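Long-range contacts in salicylate 5-hydroxylase, large oxygenase component (Ralstonia sp., PDB 7C8Z), which hydroxylates salicylate at carbon 5 to give gentisate, serving as the iron- and [2Fe-2S]-containing oxygenase component of an NADH-dependent multicomponent monooxygenase: residues S263-M267 / I417-M423; Y49-Y55 / P346-G350; F63-H67 / A187-H191. All blocks are in the same frame, centred on the assembly; numbering follows the deposited sequence.

Contact 1: S263-M267 / I417-M423; sequences SELKM and IGDTDHM
Leu265 and Thr420 meet in an isolated antiparallel bridge, a hydrogen-bonded pair in which Thr420 N donates to Leu265 O at 3.2 Å and Leu265 N returns a weak bond to Thr420 O at 3.3 Å. The leucine side chain then leans over its partner. Its CG lies between the backbone N and the carbonyl carbon (chi1 51°), and this rotation lays the branch over two oxygens, with CG beside Thr420 OG1 and CD2 directed at His422 O, 3.2 Å away. The hydroxyl is committed to its own segment, donating to His422 O at 2.9 Å, so the leucine rests on a polar pair already bonded to each other. Thr427 and Leu428 of helix 427-440 also pack against Leu265.

One step along, Asp419 takes over the pairing with its side chain. OD1 accepts Met267 N at 3.2 Å, and the donor arrives from well above the carboxylate plane (50° out of it). OD2 instead lies beside the root of Lys266, 3.5 Å from Lys266 CB. The lysine crosses the aspartate at roughly a right angle and carries its NZ off to Tyr207 OH, so the two make no salt bridge. Met267 bends at its last torsion (chi3 -66°), laying CE 3.6 Å from Gly418 N and 4.1 Å from Ile417 CG2. At the far end, Ser263 OG packs loosely against the backbone of His422 and Met423. Asp421 and His422 also touch Asn159 and Gly160 of a second subunit.

Glu264 and Lys266 bond through their backbones to strand 274-278, leaving Leu265 and Met267 to receive the loop. Here a loop pairs with the edge of a sheet through a single bridge: strand 263-267 is outermost within this chain in the antiparallel sheet of the catalytic domain, whose helix-grip fold is common to Rieske oxygenase alpha subunits.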
ATOM      1  N   SER A 263     -22.356  28.246 -27.774  1.00 60.19           N
ATOM      2  CA  SER A 263     -21.240  27.313 -27.810  1.00 53.05           C
ATOM      3  C   SER A 263     -21.108  26.686 -29.190  1.00 54.43           C
ATOM      4  O   SER A 263     -22.036  26.706 -30.002  1.00 74.68           O
ATOM      5  CB  SER A 263     -21.405  26.216 -26.758  1.00 55.13           C
ATOM      6  OG  SER A 263     -22.701  25.649 -26.831  1.00 67.29           O
ATOM      7  N   GLU A 264     -19.928  26.124 -29.437  1.00 54.11           N
ATOM      8  CA  GLU A 264     -19.671  25.293 -30.603  1.00 54.26           C
ATOM      9  C   GLU A 264     -18.485  24.392 -30.296  1.00 56.91           C
ATOM     10  O   GLU A 264     -17.563  24.791 -29.586  1.00 66.12           O
ATOM     11  CB  GLU A 264     -19.379  26.148 -31.845  1.00 63.07           C
ATOM     12  CG  GLU A 264     -18.381  27.280 -31.603  1.00 64.41           C
ATOM     13  CD  GLU A 264     -18.115  28.111 -32.846  1.00 86.50           C
ATOM     14  OE1 GLU A 264     -18.322  27.598 -33.966  1.00 94.22           O
ATOM     15  OE2 GLU A 264     -17.701  29.283 -32.703  1.00 95.19           O
ATOM     16  N   LEU A 265     -18.518  23.174 -30.821  1.00 66.97           N
ATOM     17  CA  LEU A 265     -17.459  22.207 -30.572  1.00 56.85           C
ATOM     18  C   LEU A 265     -16.951  21.682 -31.909  1.00 61.73           C
ATOM     19  O   LEU A 265     -17.746  21.311 -32.779  1.00 55.34           O
ATOM     20  CB  LEU A 265     -17.934  21.084 -29.646  1.00 50.26           C
ATOM     21  CG  LEU A 265     -19.227  20.368 -29.990  1.00 51.83           C
ATOM     22  CD1 LEU A 265     -18.880  19.067 -30.657  1.00 68.63           C
ATOM     23  CD2 LEU A 265     -20.063  20.133 -28.749  1.00 48.78           C
ATOM     24  N   LYS A 266     -15.631  21.675 -32.074  1.00 64.20           N
ATOM     25  CA  LYS A 266     -14.988  21.298 -33.323  1.00 57.14           C
ATOM     26  C   LYS A 266     -13.979  20.178 -33.102  1.00 54.35           C
ATOM     27  O   LYS A 266     -13.504  19.948 -31.989  1.00 72.81           O
ATOM     28  CB  LYS A 266     -14.291  22.505 -33.961  1.00 51.43           C
ATOM     29  CG  LYS A 266     -15.241  23.631 -34.338  1.00 59.05           C
ATOM     30  CD  LYS A 266     -14.616  24.980 -34.049  1.00 60.24           C
ATOM     31  CE  LYS A 266     -15.359  26.106 -34.737  1.00 53.51           C
ATOM     32  NZ  LYS A 266     -14.399  26.996 -35.443  1.00 55.75           N
ATOM     33  N   MET A 267     -13.663  19.477 -34.191  1.00 45.99           N
ATOM     34  CA  MET A 267     -12.753  18.340 -34.178  1.00 50.10           C
ATOM     35  C   MET A 267     -11.795  18.463 -35.354  1.00 54.64           C
ATOM     36  O   MET A 267     -12.025  19.232 -36.291  1.00 74.11           O
ATOM     37  CB  MET A 267     -13.496  17.002 -34.282  1.00 49.39           C
ATOM     38  CG  MET A 267     -13.917  16.401 -32.968  1.00 48.80           C
ATOM     39  SD  MET A 267     -14.937  14.920 -33.181  1.00 47.81           S
ATOM     40  CE  MET A 267     -16.395  15.615 -33.951  1.00 37.75           C
ATOM     41  N   ILE A 417     -20.998  11.957 -36.149  1.00 53.57           N
ATOM     42  CA  ILE A 417     -19.691  12.439 -35.721  1.00 45.52           C
ATOM     43  C   ILE A 417     -19.383  13.685 -36.539  1.00 48.43           C
ATOM     44  O   ILE A 417     -19.164  13.594 -37.753  1.00 64.19           O
ATOM     45  CB  ILE A 417     -18.599  11.376 -35.904  1.00 44.81           C
ATOM     46  CG1 ILE A 417     -18.922  10.129 -35.079  1.00 49.03           C
ATOM     47  CG2 ILE A 417     -17.238  11.943 -35.542  1.00 44.02           C
ATOM     48  CD1 ILE A 417     -17.984   8.964 -35.330  1.00 46.69           C
ATOM     49  N   GLY A 418     -19.360  14.847 -35.891  1.00 49.36           N
ATOM     50  CA  GLY A 418     -19.066  16.076 -36.607  1.00 42.93           C
ATOM     51  C   GLY A 418     -19.213  17.343 -35.788  1.00 48.83           C
ATOM     52  O   GLY A 418     -19.836  17.332 -34.723  1.00 67.15           O
ATOM     53  N   ASP A 419     -18.661  18.447 -36.291  1.00 44.44           N
ATOM     54  CA  ASP A 419     -18.738  19.726 -35.592  1.00 53.18           C
ATOM     55  C   ASP A 419     -20.186  20.184 -35.448  1.00 55.49           C
ATOM     56  O   ASP A 419     -20.962  20.145 -36.406  1.00 61.95           O
ATOM     57  CB  ASP A 419     -17.926  20.789 -36.339  1.00 55.89           C
ATOM     58  CG  ASP A 419     -16.464  20.405 -36.512  1.00 69.14           C
ATOM     59  OD1 ASP A 419     -16.098  19.252 -36.197  1.00 70.17           O
ATOM     60  OD2 ASP A 419     -15.677  21.261 -36.967  1.00 62.62           O
ATOM     61  N   THR A 420     -20.556  20.598 -34.242  1.00 62.27           N
ATOM     62  CA  THR A 420     -21.904  21.058 -33.940  1.00 61.86           C
ATOM     63  C   THR A 420     -21.867  22.512 -33.485  1.00 61.97           C
ATOM     64  O   THR A 420     -20.800  23.085 -33.239  1.00 61.09           O
ATOM     65  CB  THR A 420     -22.576  20.197 -32.862  1.00 68.77           C
ATOM     66  OG1 THR A 420     -22.037  20.537 -31.578  1.00 76.01           O
ATOM     67  CG2 THR A 420     -22.357  18.714 -33.133  1.00 54.89           C
ATOM     68  N   ASP A 421     -23.056  23.113 -33.398  1.00 56.48           N
ATOM     69  CA  ASP A 421     -23.221  24.485 -32.929  1.00 59.33           C
ATOM     70  C   ASP A 421     -23.915  24.567 -31.567  1.00 64.53           C
ATOM     71  O   ASP A 421     -24.408  25.637 -31.192  1.00 66.20           O
ATOM     72  CB  ASP A 421     -23.994  25.307 -33.964  1.00 67.84           C
ATOM     73  CG  ASP A 421     -25.382  24.743 -34.253  1.00 89.13           C
ATOM     74  OD1 ASP A 421     -25.471  23.616 -34.787  1.00 92.99           O
ATOM     75  OD2 ASP A 421     -26.385  25.430 -33.955  1.00 88.50           O
ATOM     76  N   HIS A 422     -23.949  23.464 -30.815  1.00 62.14           N
ATOM     77  CA  HIS A 422     -24.572  23.395 -29.493  1.00 69.45           C
ATOM     78  C   HIS A 422     -23.739  22.468 -28.608  1.00 73.07           C
ATOM     79  O   HIS A 422     -22.801  21.824 -29.089  1.00 67.09           O
ATOM     80  CB  HIS A 422     -26.027  22.929 -29.614  1.00 67.03           C
ATOM     81  CG  HIS A 422     -26.168  21.603 -30.295  1.00 63.93           C
ATOM     82  ND1 HIS A 422     -26.378  20.434 -29.599  1.00 62.45           N
ATOM     83  CD2 HIS A 422     -26.145  21.260 -31.606  1.00 63.52           C
ATOM     84  CE1 HIS A 422     -26.466  19.424 -30.448  1.00 65.41           C
ATOM     85  NE2 HIS A 422     -26.329  19.898 -31.673  1.00 58.84           N
ATOM     86  N   MET A 423     -24.080  22.366 -27.309  1.00 76.49           N
ATOM     87  CA  MET A 423     -23.274  21.532 -26.418  1.00 60.74           C
ATOM     88  C   MET A 423     -23.970  20.198 -26.204  1.00 65.13           C
ATOM     89  O   MET A 423     -23.478  19.350 -25.456  1.00 76.34           O
ATOM     90  CB  MET A 423     -23.183  22.086 -24.993  1.00 75.41           C
ATOM     91  CG  MET A 423     -24.373  22.863 -24.481  1.00102.11           C
ATOM     92  SD  MET A 423     -23.953  23.226 -22.728  1.00112.62           S
ATOM     93  CE  MET A 423     -25.267  24.450 -22.418  1.00100.10           C
TER
HETATM   94  O   HOH W   1     -12.474  21.370 -37.385  1.00 39.28           O

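Contact 2: Y49-Y55 / P346-G350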
ATOM      1  N   TYR A  49     -12.064  -0.364 -21.227  1.00 37.67           N
ATOM      2  CA  TYR A  49     -11.403   0.312 -20.120  1.00 40.22           C
ATOM      3  C   TYR A  49     -10.723  -0.635 -19.145  1.00 46.60           C
ATOM      4  O   TYR A  49      -9.986  -0.169 -18.270  1.00 47.26           O
ATOM      5  CB  TYR A  49     -12.406   1.177 -19.340  1.00 45.34           C
ATOM      6  CG  TYR A  49     -13.245   2.110 -20.189  1.00 46.12           C
ATOM      7  CD1 TYR A  49     -12.779   3.370 -20.538  1.00 37.36           C
ATOM      8  CD2 TYR A  49     -14.512   1.732 -20.630  1.00 52.73           C
ATOM      9  CE1 TYR A  49     -13.543   4.225 -21.308  1.00 39.95           C
ATOM     10  CE2 TYR A  49     -15.284   2.583 -21.401  1.00 47.42           C
ATOM     11  CZ  TYR A  49     -14.794   3.828 -21.737  1.00 43.66           C
ATOM     12  OH  TYR A  49     -15.556   4.676 -22.502  1.00 54.54           O
ATOM     13  N   THR A  50     -10.964  -1.941 -19.249  1.00 40.41           N
ATOM     14  CA  THR A  50     -10.529  -2.890 -18.236  1.00 34.52           C
ATOM     15  C   THR A  50      -9.493  -3.901 -18.717  1.00 43.71           C
ATOM     16  O   THR A  50      -9.039  -4.718 -17.908  1.00 36.84           O
ATOM     17  CB  THR A  50     -11.742  -3.648 -17.677  1.00 46.21           C
ATOM     18  OG1 THR A  50     -12.337  -4.428 -18.721  1.00 45.84           O
ATOM     19  CG2 THR A  50     -12.777  -2.675 -17.126  1.00 43.19           C
ATOM     20  N   ARG A  51      -9.086  -3.862 -19.984  1.00 42.80           N
ATOM     21  CA  ARG A  51      -8.190  -4.866 -20.550  1.00 39.00           C
ATOM     22  C   ARG A  51      -6.775  -4.310 -20.638  1.00 50.67           C
ATOM     23  O   ARG A  51      -6.558  -3.239 -21.214  1.00 55.74           O
ATOM     24  CB  ARG A  51      -8.664  -5.312 -21.935  1.00 49.25           C
ATOM     25  CG  ARG A  51      -9.947  -6.116 -21.920  1.00 42.52           C
ATOM     26  CD  ARG A  51     -10.354  -6.548 -23.317  1.00 52.06           C
ATOM     27  NE  ARG A  51      -9.232  -7.047 -24.108  1.00 57.42           N
ATOM     28  CZ  ARG A  51      -9.289  -7.276 -25.417  1.00 50.39           C
ATOM     29  NH1 ARG A  51     -10.413  -7.048 -26.078  1.00 60.95           N
ATOM     30  NH2 ARG A  51      -8.228  -7.737 -26.065  1.00 48.81           N
ATOM     31  N   GLU A  52      -5.817  -5.042 -20.062  1.00 56.63           N
ATOM     32  CA  GLU A  52      -4.431  -4.585 -20.038  1.00 52.21           C
ATOM     33  C   GLU A  52      -3.720  -4.796 -21.374  1.00 49.50           C
ATOM     34  O   GLU A  52      -2.841  -4.004 -21.733  1.00 51.23           O
ATOM     35  CB  GLU A  52      -3.673  -5.290 -18.911  1.00 44.85           C
ATOM     36  CG  GLU A  52      -2.284  -4.734 -18.642  1.00 37.08           C
ATOM     37  CD  GLU A  52      -2.310  -3.443 -17.842  1.00 53.05           C
ATOM     38  OE1 GLU A  52      -3.411  -2.995 -17.454  1.00 55.75           O
ATOM     39  OE2 GLU A  52      -1.224  -2.878 -17.598  1.00 59.36           O
ATOM     40  N   ASP A  53      -4.074  -5.840 -22.123  1.00 39.33           N
ATOM     41  CA  ASP A  53      -3.506  -5.991 -23.461  1.00 49.57           C
ATOM     42  C   ASP A  53      -3.915  -4.823 -24.349  1.00 53.91           C
ATOM     43  O   ASP A  53      -3.092  -4.275 -25.098  1.00 34.48           O
ATOM     44  CB  ASP A  53      -3.936  -7.327 -24.070  1.00 36.98           C
ATOM     45  CG  ASP A  53      -5.435  -7.495 -24.110  1.00 42.96           C
ATOM     46  OD1 ASP A  53      -6.108  -7.102 -23.138  1.00 60.60           O
ATOM     47  OD2 ASP A  53      -5.943  -8.024 -25.113  1.00 64.89           O
ATOM     48  N   LEU A  54      -5.185  -4.422 -24.266  1.00 51.89           N
ATOM     49  CA  LEU A  54      -5.631  -3.219 -24.954  1.00 39.73           C
ATOM     50  C   LEU A  54      -4.850  -1.996 -24.492  1.00 44.13           C
ATOM     51  O   LEU A  54      -4.515  -1.130 -25.304  1.00 46.29           O
ATOM     52  CB  LEU A  54      -7.131  -3.013 -24.737  1.00 37.35           C
ATOM     53  CG  LEU A  54      -8.049  -3.945 -25.532  1.00 50.85           C
ATOM     54  CD1 LEU A  54      -9.507  -3.557 -25.362  1.00 51.44           C
ATOM     55  CD2 LEU A  54      -7.661  -3.968 -27.006  1.00 38.74           C
ATOM     56  N   TYR A  55      -4.532  -1.912 -23.193  1.00 44.73           N
ATOM     57  CA  TYR A  55      -3.806  -0.744 -22.692  1.00 36.57           C
ATOM     58  C   TYR A  55      -2.383  -0.691 -23.234  1.00 46.23           C
ATOM     59  O   TYR A  55      -1.890   0.382 -23.595  1.00 58.52           O
ATOM     60  CB  TYR A  55      -3.786  -0.741 -21.164  1.00 37.44           C
ATOM     61  CG  TYR A  55      -2.822   0.277 -20.596  1.00 43.31           C
ATOM     62  CD1 TYR A  55      -3.116   1.632 -20.635  1.00 41.71           C
ATOM     63  CD2 TYR A  55      -1.615  -0.116 -20.029  1.00 57.12           C
ATOM     64  CE1 TYR A  55      -2.238   2.570 -20.124  1.00 44.23           C
ATOM     65  CE2 TYR A  55      -0.729   0.816 -19.515  1.00 43.11           C
ATOM     66  CZ  TYR A  55      -1.049   2.156 -19.565  1.00 40.47           C
ATOM     67  OH  TYR A  55      -0.181   3.090 -19.061  1.00 38.61           O
ATOM     68  N   PRO A 346      -0.361   7.826 -18.063  1.00 35.01           N
ATOM     69  CA  PRO A 346      -1.052   6.578 -17.725  1.00 37.11           C
ATOM     70  C   PRO A 346      -0.176   5.628 -16.917  1.00 35.67           C
ATOM     71  O   PRO A 346       1.054   5.643 -17.003  1.00 30.07           O
ATOM     72  CB  PRO A 346      -1.399   5.987 -19.096  1.00 47.89           C
ATOM     73  CG  PRO A 346      -0.352   6.550 -20.019  1.00 43.92           C
ATOM     74  CD  PRO A 346      -0.033   7.923 -19.497  1.00 30.71           C
ATOM     75  N   ASN A 347      -0.840   4.792 -16.116  1.00 36.61           N
ATOM     76  CA  ASN A 347      -0.170   3.777 -15.299  1.00 31.55           C
ATOM     77  C   ASN A 347      -1.121   2.582 -15.225  1.00 35.98           C
ATOM     78  O   ASN A 347      -2.003   2.525 -14.366  1.00 55.78           O
ATOM     79  CB  ASN A 347       0.179   4.307 -13.916  1.00 32.69           C
ATOM     80  CG  ASN A 347       1.425   5.163 -13.920  1.00 55.81           C
ATOM     81  OD1 ASN A 347       1.372   6.367 -13.654  1.00 57.22           O
ATOM     82  ND2 ASN A 347       2.560   4.548 -14.236  1.00 66.12           N
ATOM     83  N   GLY A 348      -0.939   1.642 -16.143  1.00 35.60           N
ATOM     84  CA  GLY A 348      -1.842   0.513 -16.247  1.00 37.94           C
ATOM     85  C   GLY A 348      -3.204   0.949 -16.762  1.00 43.13           C
ATOM     86  O   GLY A 348      -3.508   2.130 -16.907  1.00 51.30           O
ATOM     87  N   HIS A 349      -4.061  -0.048 -16.987  1.00 47.03           N
ATOM     88  CA  HIS A 349      -5.385   0.216 -17.539  1.00 35.49           C
ATOM     89  C   HIS A 349      -6.309   0.911 -16.548  1.00 43.77           C
ATOM     90  O   HIS A 349      -7.348   1.441 -16.960  1.00 54.43           O
ATOM     91  CB  HIS A 349      -6.028  -1.086 -18.008  1.00 38.87           C
ATOM     92  CG  HIS A 349      -6.636  -1.893 -16.903  1.00 42.72           C
ATOM     93  ND1 HIS A 349      -5.981  -2.950 -16.309  1.00 40.52           N
ATOM     94  CD2 HIS A 349      -7.840  -1.804 -16.288  1.00 38.67           C
ATOM     95  CE1 HIS A 349      -6.754  -3.475 -15.374  1.00 42.49           C
ATOM     96  NE2 HIS A 349      -7.887  -2.797 -15.341  1.00 37.96           N
ATOM     97  N   GLY A 350      -5.979   0.907 -15.262  1.00 39.31           N
ATOM     98  CA  GLY A 350      -6.927   1.381 -14.276  1.00 43.77           C
ATOM     99  C   GLY A 350      -6.520   2.600 -13.473  1.00 34.76           C
ATOM    100  O   GLY A 350      -7.112   2.858 -12.422  1.00 34.11           O
TER
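With its first torsion extended (chi1 -171°) and a bend at the second (chi2 78°), Glu52 swings its carboxylate toward His349, whose CG is tucked between backbone N and carbonyl carbon (chi1 80°). The loop of a beta-hairpin, joining strands 338-346 and 352-361 of the catalytic-domain sheet, thereby docks on the first turn of helix 52-63. Glu52 OE1 accepts two bonds from the histidine, one from His349 ND1 at 2.8 Å and one from His349 N at 3.1 Å. The ND1 bond lies in the imidazole plane, yet the carboxylate itself is turned steeply against the ring. Thr50 O sits over the centre of one ring face, and NE2 reaches Glu401 OE2 of helix 387-402. Fastened at both nitrogens, the ring cannot easily rotate; two carboxylates and a carbonyl around it would probably stabilise its protonated form.

Tyr55 supplies the apolar half. Gly348 CA makes a CH-pi contact over its face, 3.9 Å from the ring centroid, while the phenol oxygen is held by Glu90 OE2. Pro346 approaches across the ring edge, its CB near the ring plane and 3.7 Å from Tyr55 CE1.

Contact 3: F63-H67 / A187-H191; sequences FYANH and ASFDH
Asp190 reaches across to the backbone of Ala65 and Asn66, flanked by the ring pair Tyr64 and Phe189. The contact lies at one end of an antiparallel strand pair of the Rieske-domain sheet: the segment 63-67 leads into edge strand 69-73, and 187-191 runs out of its neighbour 184-188, with Ala187 still bonded through its backbone to Cys69. Beyond that ladder, side chains take over. Asp190 holds its CG opposite the backbone N (chi1 -167°), which sends the carboxylate across to the other segment. There OD2 accepts Asn66 N at 3.0 Å through its anti lone pair, and CB packs 3.8 Å from Ala65 CA. OD1 accepts Asp192 N, two residues on, in an Asx turn, so the two oxygens brace two separate pieces of chain.

Tyr64 and Phe189 run side by side in the same direction but with their planes nearly perpendicular (87°), touching where Tyr64 CD1 comes 4.1 Å from Phe189 CD2. Arg91 makes cation-pi contacts with both rings. Tyr64 OH is bonded to Glu90 N, and Val29 of a third subunit packs on this tyrosine. Ser188 OG has two carbonyls to choose from, His67 O at 3.1 Å and Asp190 O at 2.9 Å. The turn is braced from within by His67, whose ND1 donates to Ala65 O at 2.8 Å.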
ATOM      1  N   PHE A  63       0.664   6.461 -27.948  1.00 67.81           N
ATOM      2  CA  PHE A  63       1.664   7.218 -27.207  1.00 61.39           C
ATOM      3  C   PHE A  63       3.074   7.086 -27.758  1.00 60.05           C
ATOM      4  O   PHE A  63       3.850   8.039 -27.665  1.00 59.55           O
ATOM      5  CB  PHE A  63       1.675   6.783 -25.737  1.00 37.98           C
ATOM      6  CG  PHE A  63       0.468   7.223 -24.972  1.00 32.98           C
ATOM      7  CD1 PHE A  63      -0.705   6.489 -25.021  1.00 36.21           C
ATOM      8  CD2 PHE A  63       0.504   8.372 -24.205  1.00 26.29           C
ATOM      9  CE1 PHE A  63      -1.822   6.896 -24.316  1.00 31.41           C
ATOM     10  CE2 PHE A  63      -0.608   8.783 -23.496  1.00 33.43           C
ATOM     11  CZ  PHE A  63      -1.774   8.045 -23.553  1.00 38.74           C
ATOM     12  N   TYR A  64       3.427   5.932 -28.317  1.00 48.31           N
ATOM     13  CA  TYR A  64       4.784   5.678 -28.772  1.00 40.62           C
ATOM     14  C   TYR A  64       4.934   5.740 -30.285  1.00 57.77           C
ATOM     15  O   TYR A  64       6.032   5.495 -30.790  1.00 75.33           O
ATOM     16  CB  TYR A  64       5.259   4.311 -28.268  1.00 39.50           C
ATOM     17  CG  TYR A  64       5.200   4.144 -26.766  1.00 36.55           C
ATOM     18  CD1 TYR A  64       5.299   5.240 -25.917  1.00 40.57           C
ATOM     19  CD2 TYR A  64       5.051   2.889 -26.195  1.00 46.29           C
ATOM     20  CE1 TYR A  64       5.246   5.090 -24.543  1.00 43.53           C
ATOM     21  CE2 TYR A  64       5.002   2.727 -24.819  1.00 52.85           C
ATOM     22  CZ  TYR A  64       5.100   3.831 -23.996  1.00 47.13           C
ATOM     23  OH  TYR A  64       5.047   3.671 -22.629  1.00 36.87           O
ATOM     24  N   ALA A  65       3.872   6.065 -31.018  1.00 58.15           N
ATOM     25  CA  ALA A  65       3.944   6.073 -32.472  1.00 47.47           C
ATOM     26  C   ALA A  65       2.857   6.974 -33.037  1.00 53.20           C
ATOM     27  O   ALA A  65       1.739   7.008 -32.516  1.00 58.66           O
ATOM     28  CB  ALA A  65       3.806   4.658 -33.041  1.00 44.86           C
ATOM     29  N   ASN A  66       3.204   7.707 -34.096  1.00 49.90           N
ATOM     30  CA  ASN A  66       2.263   8.481 -34.905  1.00 53.82           C
ATOM     31  C   ASN A  66       1.572   9.589 -34.119  1.00 59.38           C
ATOM     32  O   ASN A  66       0.530  10.095 -34.548  1.00 66.43           O
ATOM     33  CB  ASN A  66       1.208   7.575 -35.552  1.00 50.18           C
ATOM     34  CG  ASN A  66       1.799   6.641 -36.589  1.00 61.39           C
ATOM     35  OD1 ASN A  66       1.772   5.421 -36.427  1.00 61.71           O
ATOM     36  ND2 ASN A  66       2.339   7.212 -37.666  1.00 50.36           N
ATOM     37  N   HIS A  67       2.128   9.999 -32.981  1.00 48.48           N
ATOM     38  CA  HIS A  67       1.477  11.021 -32.176  1.00 52.74           C
ATOM     39  C   HIS A  67       2.519  11.895 -31.504  1.00 48.50           C
ATOM     40  O   HIS A  67       3.557  11.406 -31.058  1.00 39.40           O
ATOM     41  CB  HIS A  67       0.567  10.400 -31.112  1.00 53.11           C
ATOM     42  CG  HIS A  67      -0.637   9.721 -31.676  1.00 45.12           C
ATOM     43  ND1 HIS A  67      -0.637   8.391 -32.039  1.00 44.01           N
ATOM     44  CD2 HIS A  67      -1.876  10.189 -31.957  1.00 47.19           C
ATOM     45  CE1 HIS A  67      -1.826   8.069 -32.515  1.00 46.98           C
ATOM     46  NE2 HIS A  67      -2.597   9.141 -32.474  1.00 47.67           N
ATOM     47  N   ALA A 187       6.679  16.150 -28.019  1.00 41.37           N
ATOM     48  CA  ALA A 187       7.750  15.288 -28.491  1.00 45.76           C
ATOM     49  C   ALA A 187       7.140  13.998 -29.011  1.00 44.49           C
ATOM     50  O   ALA A 187       5.952  13.723 -28.818  1.00 50.22           O
ATOM     51  CB  ALA A 187       8.776  15.009 -27.385  1.00 47.90           C
ATOM     52  N   SER A 188       7.972  13.202 -29.675  1.00 35.53           N
ATOM     53  CA  SER A 188       7.493  11.949 -30.234  1.00 38.96           C
ATOM     54  C   SER A 188       8.656  10.990 -30.423  1.00 48.49           C
ATOM     55  O   SER A 188       9.721  11.382 -30.910  1.00 50.47           O
ATOM     56  CB  SER A 188       6.783  12.189 -31.573  1.00 46.35           C
ATOM     57  OG  SER A 188       6.447  10.970 -32.212  1.00 45.76           O
ATOM     58  N   PHE A 189       8.436   9.731 -30.037  1.00 45.30           N
ATOM     59  CA  PHE A 189       9.413   8.693 -30.342  1.00 52.19           C
ATOM     60  C   PHE A 189       9.449   8.425 -31.837  1.00 60.58           C
ATOM     61  O   PHE A 189      10.525   8.251 -32.422  1.00 77.08           O
ATOM     62  CB  PHE A 189       9.081   7.403 -29.587  1.00 37.42           C
ATOM     63  CG  PHE A 189       9.395   7.451 -28.121  1.00 39.15           C
ATOM     64  CD1 PHE A 189      10.691   7.269 -27.672  1.00 41.17           C
ATOM     65  CD2 PHE A 189       8.388   7.654 -27.189  1.00 37.40           C
ATOM     66  CE1 PHE A 189      10.983   7.299 -26.327  1.00 37.60           C
ATOM     67  CE2 PHE A 189       8.673   7.690 -25.839  1.00 48.90           C
ATOM     68  CZ  PHE A 189       9.975   7.513 -25.407  1.00 55.17           C
ATOM     69  N   ASP A 190       8.280   8.394 -32.466  1.00 55.24           N
ATOM     70  CA  ASP A 190       8.184   8.211 -33.905  1.00 57.19           C
ATOM     71  C   ASP A 190       8.769   9.424 -34.612  1.00 71.63           C
ATOM     72  O   ASP A 190       8.259  10.541 -34.468  1.00 74.40           O
ATOM     73  CB  ASP A 190       6.724   8.008 -34.302  1.00 60.75           C
ATOM     74  CG  ASP A 190       6.567   7.510 -35.718  1.00 60.29           C
ATOM     75  OD1 ASP A 190       7.588   7.360 -36.422  1.00 63.35           O
ATOM     76  OD2 ASP A 190       5.413   7.275 -36.127  1.00 68.06           O
ATOM     77  N   HIS A 191       9.839   9.208 -35.371  1.00 60.45           N
ATOM     78  CA  HIS A 191      10.470  10.288 -36.114  1.00 56.58           C
ATOM     79  C   HIS A 191       9.855  10.481 -37.491  1.00 57.55           C
ATOM     80  O   HIS A 191      10.115  11.507 -38.130  1.00 67.22           O
ATOM     81  CB  HIS A 191      11.971  10.043 -36.224  1.00 61.02           C
ATOM     82  CG  HIS A 191      12.718  10.413 -34.983  1.00 63.36           C
ATOM     83  ND1 HIS A 191      13.215  11.679 -34.764  1.00 67.03           N
ATOM     84  CD2 HIS A 191      13.026   9.691 -33.880  1.00 55.78           C
ATOM     85  CE1 HIS A 191      13.813  11.716 -33.587  1.00 64.61           C
ATOM     86  NE2 HIS A 191      13.711  10.524 -33.029  1.00 58.83           N
TER

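How the contacts relate
Contacts 2 and 3 are neighbours, both partly buried, and flank the two ends of helix 52-63. They touch where Pro346 CG packs 4.1 Å from Phe63 CZ, and along the chain contact 3 is nested within the loop that contact 2 closes. Contact 1 stands apart on the surface, its centre 29 Å from that of contact 2 and 28 Å from that of contact 3. It shares the catalytic-domain sheet with contact 2, at a far edge strand, whereas contact 3 belongs to the Rieske-domain sheet. In all three an acidic side chain accepts a backbone N-H; contact 1 adds main-chain bridging, contact 2 a histidine-carboxylate bond, and contact 3 a pair of aromatic rings.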